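Local coordinates for thioesterase domain-containing protein (Pseudomonas aeruginosa, PDB 1ZKI), which is a hotdog-fold thioesterase that probably hydrolyses acyl-CoA thioesters, at residues G30-L36 and E93-R99; M62-C66 and L108-A112. One frame throughout, in Å; residues are numbered along the deposited sequence. Where two conformers were deposited one is given.

Contact 1: G30-L36 and E93-R99; sequences GVAEVRL and EVRCVAR
Strands 31-36 and 93-99 run side by side as antiparallel neighbours in the hotdog sheet, joined by backbone hydrogen bonds within the sheet and by a salt-bridge network above one face. Ala32-Ala98, Val34-Cys96 and Leu36-Val94 are the hydrogen-bonded pairs, each closed by two N-H...O bonds; between them, the non-hydrogen-bonded pairs Val31-Arg99, Glu33-Val97 and Arg35-Arg95 turn their side chains to the face that bears the salt bridges. There Arg35 grips Glu93 side-on, NE to OE2 at 2.9 Å and NH1 to OE1 at 2.9 Å, with the carboxylate turned 59° from the guanidinium and met from above its plane. Glu93 OE2 also accepts both NE (2.8 Å) and NH2 (3.1 Å) of Arg95, so three N-H groups converge on one oxygen. The same arginine spends NH1 on Glu33 OE2 (2.9 Å); Glu33 gets there fully extended, its CG trans to the backbone N (chi1 180°). The shared carboxylate probably offsets the closeness of the two arginines, whose guanidinium planes stand 82° apart. Arg35 NH2 makes a further salt bridge to Asp23 on the neighbouring strand 23-27, while on the opposite face Val34, Val94 and Cys96 pack against helix 51-70.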
loop_
_atom_site.group_PDB
_atom_site.type_symbol
_atom_site.label_atom_id
_atom_site.label_comp_id
_atom_site.label_asym_id
_atom_site.label_seq_id
_atom_site.Cartn_x
_atom_site.Cartn_y
_atom_site.Cartn_z
ATOM N N GLY A 30 16.763 -3.539 -0.692
ATOM C CA GLY A 30 15.526 -2.775 -0.918
ATOM C C GLY A 30 14.502 -3.015 0.182
ATOM O O GLY A 30 13.306 -2.881 -0.042
ATOM N N VAL A 31 14.982 -3.369 1.371
ATOM C CA VAL A 31 14.116 -3.620 2.525
ATOM C C VAL A 31 14.814 -3.119 3.797
ATOM O O VAL A 31 16.041 -3.224 3.928
ATOM C CB VAL A 31 13.703 -5.135 2.621
ATOM C CG1 VAL A 31 14.920 -6.039 2.725
ATOM C CG2 VAL A 31 12.733 -5.399 3.781
ATOM N N ALA A 32 14.036 -2.548 4.714
ATOM C CA ALA A 32 14.566 -2.071 5.984
ATOM C C ALA A 32 13.584 -2.315 7.108
ATOM O O ALA A 32 12.378 -2.407 6.872
ATOM C CB ALA A 32 14.912 -0.579 5.890
ATOM N N GLU A 33 14.108 -2.436 8.324
ATOM C CA GLU A 33 13.274 -2.545 9.511
ATOM C C GLU A 33 13.771 -1.549 10.543
ATOM O O GLU A 33 14.978 -1.432 10.771
ATOM C CB GLU A 33 13.289 -3.964 10.106
ATOM C CG GLU A 33 12.405 -4.076 11.372
ATOM C CD GLU A 33 12.220 -5.499 11.887
ATOM O OE1 GLU A 33 12.574 -6.465 11.169
ATOM O OE2 GLU A 33 11.715 -5.649 13.027
ATOM N N VAL A 34 12.823 -0.854 11.164
ATOM C CA VAL A 34 13.105 0.130 12.213
ATOM C C VAL A 34 12.160 -0.128 13.393
ATOM O O VAL A 34 10.995 -0.485 13.174
ATOM C CB VAL A 34 12.921 1.578 11.641
ATOM C CG1 VAL A 34 13.089 2.630 12.710
ATOM C CG2 VAL A 34 13.888 1.831 10.469
ATOM N N ARG A 35 12.646 0.037 14.626
ATOM C CA ARG A 35 11.796 -0.151 15.812
ATOM C C ARG A 35 11.536 1.190 16.474
ATOM O O ARG A 35 12.340 2.123 16.334
ATOM C CB ARG A 35 12.426 -1.139 16.813
ATOM C CG ARG A 35 13.701 -0.665 17.441
ATOM C CD ARG A 35 14.305 -1.709 18.411
ATOM N NE ARG A 35 13.580 -1.812 19.688
ATOM C CZ ARG A 35 13.790 -1.043 20.756
ATOM N NH1 ARG A 35 13.073 -1.230 21.866
ATOM N NH2 ARG A 35 14.706 -0.066 20.729
ATOM N N LEU A 36 10.421 1.271 17.196
ATOM C CA LEU A 36 10.023 2.476 17.922
ATOM C C LEU A 36 9.372 2.057 19.232
ATOM O O LEU A 36 8.238 1.575 19.223
ATOM C CB LEU A 36 9.059 3.349 17.102
ATOM C CG LEU A 36 8.487 4.600 17.813
ATOM C CD1 LEU A 36 9.612 5.471 18.409
ATOM C CD2 LEU A 36 7.591 5.425 16.840
ATOM N N GLU A 93 6.644 -1.805 22.032
ATOM C CA GLU A 93 7.256 -1.213 20.853
ATOM C C GLU A 93 6.589 -1.681 19.572
ATOM O O GLU A 93 5.923 -2.724 19.539
ATOM C CB GLU A 93 8.754 -1.520 20.794
ATOM C CG GLU A 93 9.078 -2.966 20.451
ATOM C CD GLU A 93 10.572 -3.250 20.536
ATOM O OE1 GLU A 93 11.082 -3.314 21.684
ATOM O OE2 GLU A 93 11.214 -3.421 19.462
ATOM N N VAL A 94 6.815 -0.916 18.514
ATOM C CA VAL A 94 6.360 -1.322 17.188
ATOM C C VAL A 94 7.548 -1.496 16.253
ATOM O O VAL A 94 8.620 -0.902 16.468
ATOM C CB VAL A 94 5.323 -0.329 16.585
ATOM C CG1 VAL A 94 4.030 -0.305 17.429
ATOM C CG2 VAL A 94 5.920 1.088 16.456
ATOM N N ARG A 95 7.347 -2.315 15.223
ATOM C CA ARG A 95 8.342 -2.532 14.184
ATOM C C ARG A 95 7.739 -2.113 12.870
ATOM O O ARG A 95 6.598 -2.443 12.589
ATOM C CB ARG A 95 8.739 -4.018 14.119
ATOM C CG ARG A 95 9.351 -4.566 15.403
ATOM C CD ARG A 95 10.705 -3.948 15.612
ATOM N NE ARG A 95 11.391 -4.370 16.832
ATOM C CZ ARG A 95 12.448 -5.167 16.852
ATOM N NH1 ARG A 95 12.927 -5.684 15.716
ATOM N NH2 ARG A 95 13.034 -5.440 18.012
ATOM N N CYS A 96 8.511 -1.371 12.088
ATOM C CA CYS A 96 8.130 -1.043 10.720
ATOM C C CYS A 96 9.063 -1.765 9.766
ATOM O O CYS A 96 10.292 -1.720 9.929
ATOM C CB CYS A 96 8.195 0.454 10.497
ATOM S SG CYS A 96 7.737 0.919 8.789
ATOM N N VAL A 97 8.479 -2.455 8.788
ATOM C CA VAL A 97 9.253 -3.037 7.691
ATOM C C VAL A 97 8.800 -2.371 6.393
ATOM O O VAL A 97 7.594 -2.338 6.097
ATOM C CB VAL A 97 9.065 -4.567 7.604
ATOM C CG1 VAL A 97 9.833 -5.132 6.401
ATOM C CG2 VAL A 97 9.521 -5.221 8.914
ATOM N N ALA A 98 9.760 -1.829 5.642
ATOM C CA ALA A 98 9.472 -1.178 4.377
ATOM C C ALA A 98 10.184 -1.940 3.263
ATOM O O ALA A 98 11.272 -2.492 3.472
ATOM C CB ALA A 98 9.923 0.282 4.394
ATOM N N ARG A 99 9.552 -1.966 2.089
ATOM C CA ARG A 99 10.039 -2.728 0.957
ATOM C C ARG A 99 9.880 -1.909 -0.315
ATOM O O ARG A 99 8.773 -1.456 -0.626
ATOM C CB ARG A 99 9.223 -4.018 0.846
ATOM C CG ARG A 99 9.730 -5.002 -0.182
ATOM C CD ARG A 99 8.921 -6.319 -0.089
ATOM N NE ARG A 99 8.994 -6.875 1.268
ATOM C CZ ARG A 99 9.962 -7.679 1.723
ATOM N NH1 ARG A 99 10.964 -8.066 0.932
ATOM N NH2 ARG A 99 9.926 -8.104 2.985
#

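Contact 2: M62-C66 and L108-A112; sequences MGLAC and LVVEA
The axis of helix 62-66 passes 8.9 Å from that of strand 108-112 at 132°, a spacing filled by side chains, one reaching the strand's backbone. Val110 points at the helix and splits its two methyls between successive turns: CG1 lies 3.7 Å from CG of Met62 (selenomethionine), and CG2 lies 3.4 Å from SG of Cys66. The valine and Met62 lie alongside each other, running opposite ways. With chi2 at 177°, the Met62 chain stays extended beyond CG and lowers its methyl onto the strand, where CE comes within 3.6 Å of Val110 O and 3.9 Å of Ala112 CB. At the other end, Cys66 SG also meets Leu108 CD2 at 4.0 Å, while Ala65 CB adds a looser touch on Val110 CG1 at 4.4 Å. Val109 and Glu111 point away from the helix; Glu111 OE1 forms salt bridges with Lys123 of both its own chain and the second subunit, which meets that face of the strand. Phe128 on strand 119-130 extends the apolar bed beside Met62 and Cys66. This is the core of the hotdog fold, a long central helix wrapped by a curved antiparallel sheet.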
loop_
_atom_site.group_PDB
_atom_site.type_symbol
_atom_site.label_atom_id
_atom_site.label_comp_id
_atom_site.label_asym_id
_atom_site.label_seq_id
_atom_site.Cartn_x
_atom_site.Cartn_y
_atom_site.Cartn_z
HETATM N N MSE A 62 10.992 3.731 5.184
HETATM C CA MSE A 62 10.938 3.799 3.721
HETATM C C MSE A 62 12.200 4.437 3.133
HETATM O O MSE A 62 12.725 3.942 2.153
HETATM C CB MSE A 62 9.690 4.550 3.266
HETATM C CG MSE A 62 8.404 3.794 3.504
HETATM SE SE MSE A 62 6.953 5.045 2.927
HETATM C CE MSE A 62 5.538 3.727 2.711
ATOM N N GLY A 63 12.699 5.516 3.744
ATOM C CA GLY A 63 13.940 6.148 3.281
ATOM C C GLY A 63 15.131 5.195 3.324
ATOM O O GLY A 63 15.959 5.168 2.405
ATOM N N LEU A 64 15.212 4.420 4.406
ATOM C CA LEU A 64 16.283 3.446 4.593
ATOM C C LEU A 64 16.175 2.293 3.592
ATOM O O LEU A 64 17.181 1.811 3.076
ATOM C CB LEU A 64 16.273 2.943 6.038
ATOM C CG LEU A 64 16.821 3.928 7.088
ATOM C CD1 LEU A 64 16.708 3.291 8.490
ATOM C CD2 LEU A 64 18.269 4.323 6.780
ATOM N N ALA A 65 14.944 1.851 3.310
ATOM C CA ALA A 65 14.722 0.851 2.264
ATOM C C ALA A 65 15.204 1.381 0.916
ATOM O O ALA A 65 15.878 0.670 0.182
ATOM C CB ALA A 65 13.240 0.444 2.191
ATOM N N CYS A 66 14.896 2.645 0.610
ATOM C CA CYS A 66 15.386 3.262 -0.628
ATOM C C CYS A 66 16.901 3.288 -0.666
ATOM O O CYS A 66 17.499 2.907 -1.659
ATOM C CB CYS A 66 14.828 4.660 -0.790
ATOM S SG CYS A 66 13.114 4.567 -1.233
ATOM N N LEU A 108 11.142 5.915 -7.012
ATOM C CA LEU A 108 10.993 4.637 -6.352
ATOM C C LEU A 108 9.622 4.592 -5.692
ATOM O O LEU A 108 9.143 5.596 -5.174
ATOM C CB LEU A 108 12.078 4.403 -5.295
ATOM C CG LEU A 108 13.563 4.528 -5.647
ATOM C CD1 LEU A 108 14.067 5.929 -5.299
ATOM C CD2 LEU A 108 14.364 3.477 -4.905
ATOM N N VAL A 109 8.990 3.425 -5.733
ATOM C CA VAL A 109 7.754 3.194 -5.005
ATOM C C VAL A 109 8.052 2.229 -3.866
ATOM O O VAL A 109 8.727 1.193 -4.064
ATOM C CB VAL A 109 6.668 2.608 -5.908
ATOM C CG1 VAL A 109 5.343 2.464 -5.146
ATOM C CG2 VAL A 109 6.487 3.486 -7.152
ATOM N N VAL A 110 7.533 2.556 -2.688
ATOM C CA VAL A 110 7.843 1.793 -1.475
ATOM C C VAL A 110 6.568 1.561 -0.681
ATOM O O VAL A 110 5.687 2.435 -0.669
ATOM C CB VAL A 110 8.858 2.556 -0.556
ATOM C CG1 VAL A 110 9.356 1.661 0.588
ATOM C CG2 VAL A 110 10.034 3.079 -1.353
ATOM N N GLU A 111 6.433 0.371 -0.080
ATOM C CA GLU A 111 5.326 0.117 0.839
ATOM C C GLU A 111 5.904 -0.161 2.211
ATOM O O GLU A 111 7.099 -0.465 2.330
ATOM C CB GLU A 111 4.459 -1.061 0.375
ATOM C CG GLU A 111 5.153 -2.410 0.431
ATOM C CD GLU A 111 4.194 -3.607 0.200
ATOM O OE1 GLU A 111 2.958 -3.422 0.228
ATOM O OE2 GLU A 111 4.694 -4.732 -0.000
ATOM N N ALA A 112 5.079 -0.044 3.247
ATOM C CA ALA A 112 5.552 -0.337 4.603
ATOM C C ALA A 112 4.400 -0.767 5.482
ATOM O O ALA A 112 3.249 -0.411 5.221
ATOM C CB ALA A 112 6.286 0.865 5.213
#

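In the fold
From the N terminus, the chain lays down strand 31-37 and then helix 51-70, the first partners of contacts 1 and 2 respectively. It goes on through strand 76-85 before strand 93-103 returns to 31-37, closing contact 1 with the helix inside the loop. The following strand, 107-116, then closes contact 2 back onto that helix. The two loops therefore cross. Contact 1 joins neighbouring strands, whereas contact 2 fixes the sheet to the helix, and their centres lie about 10 Å apart. They meet through a probable hydrogen bond from Arg99 N to Glu111 O (2.9 Å) and through Ala32 CB against Ala65 N (3.5 Å).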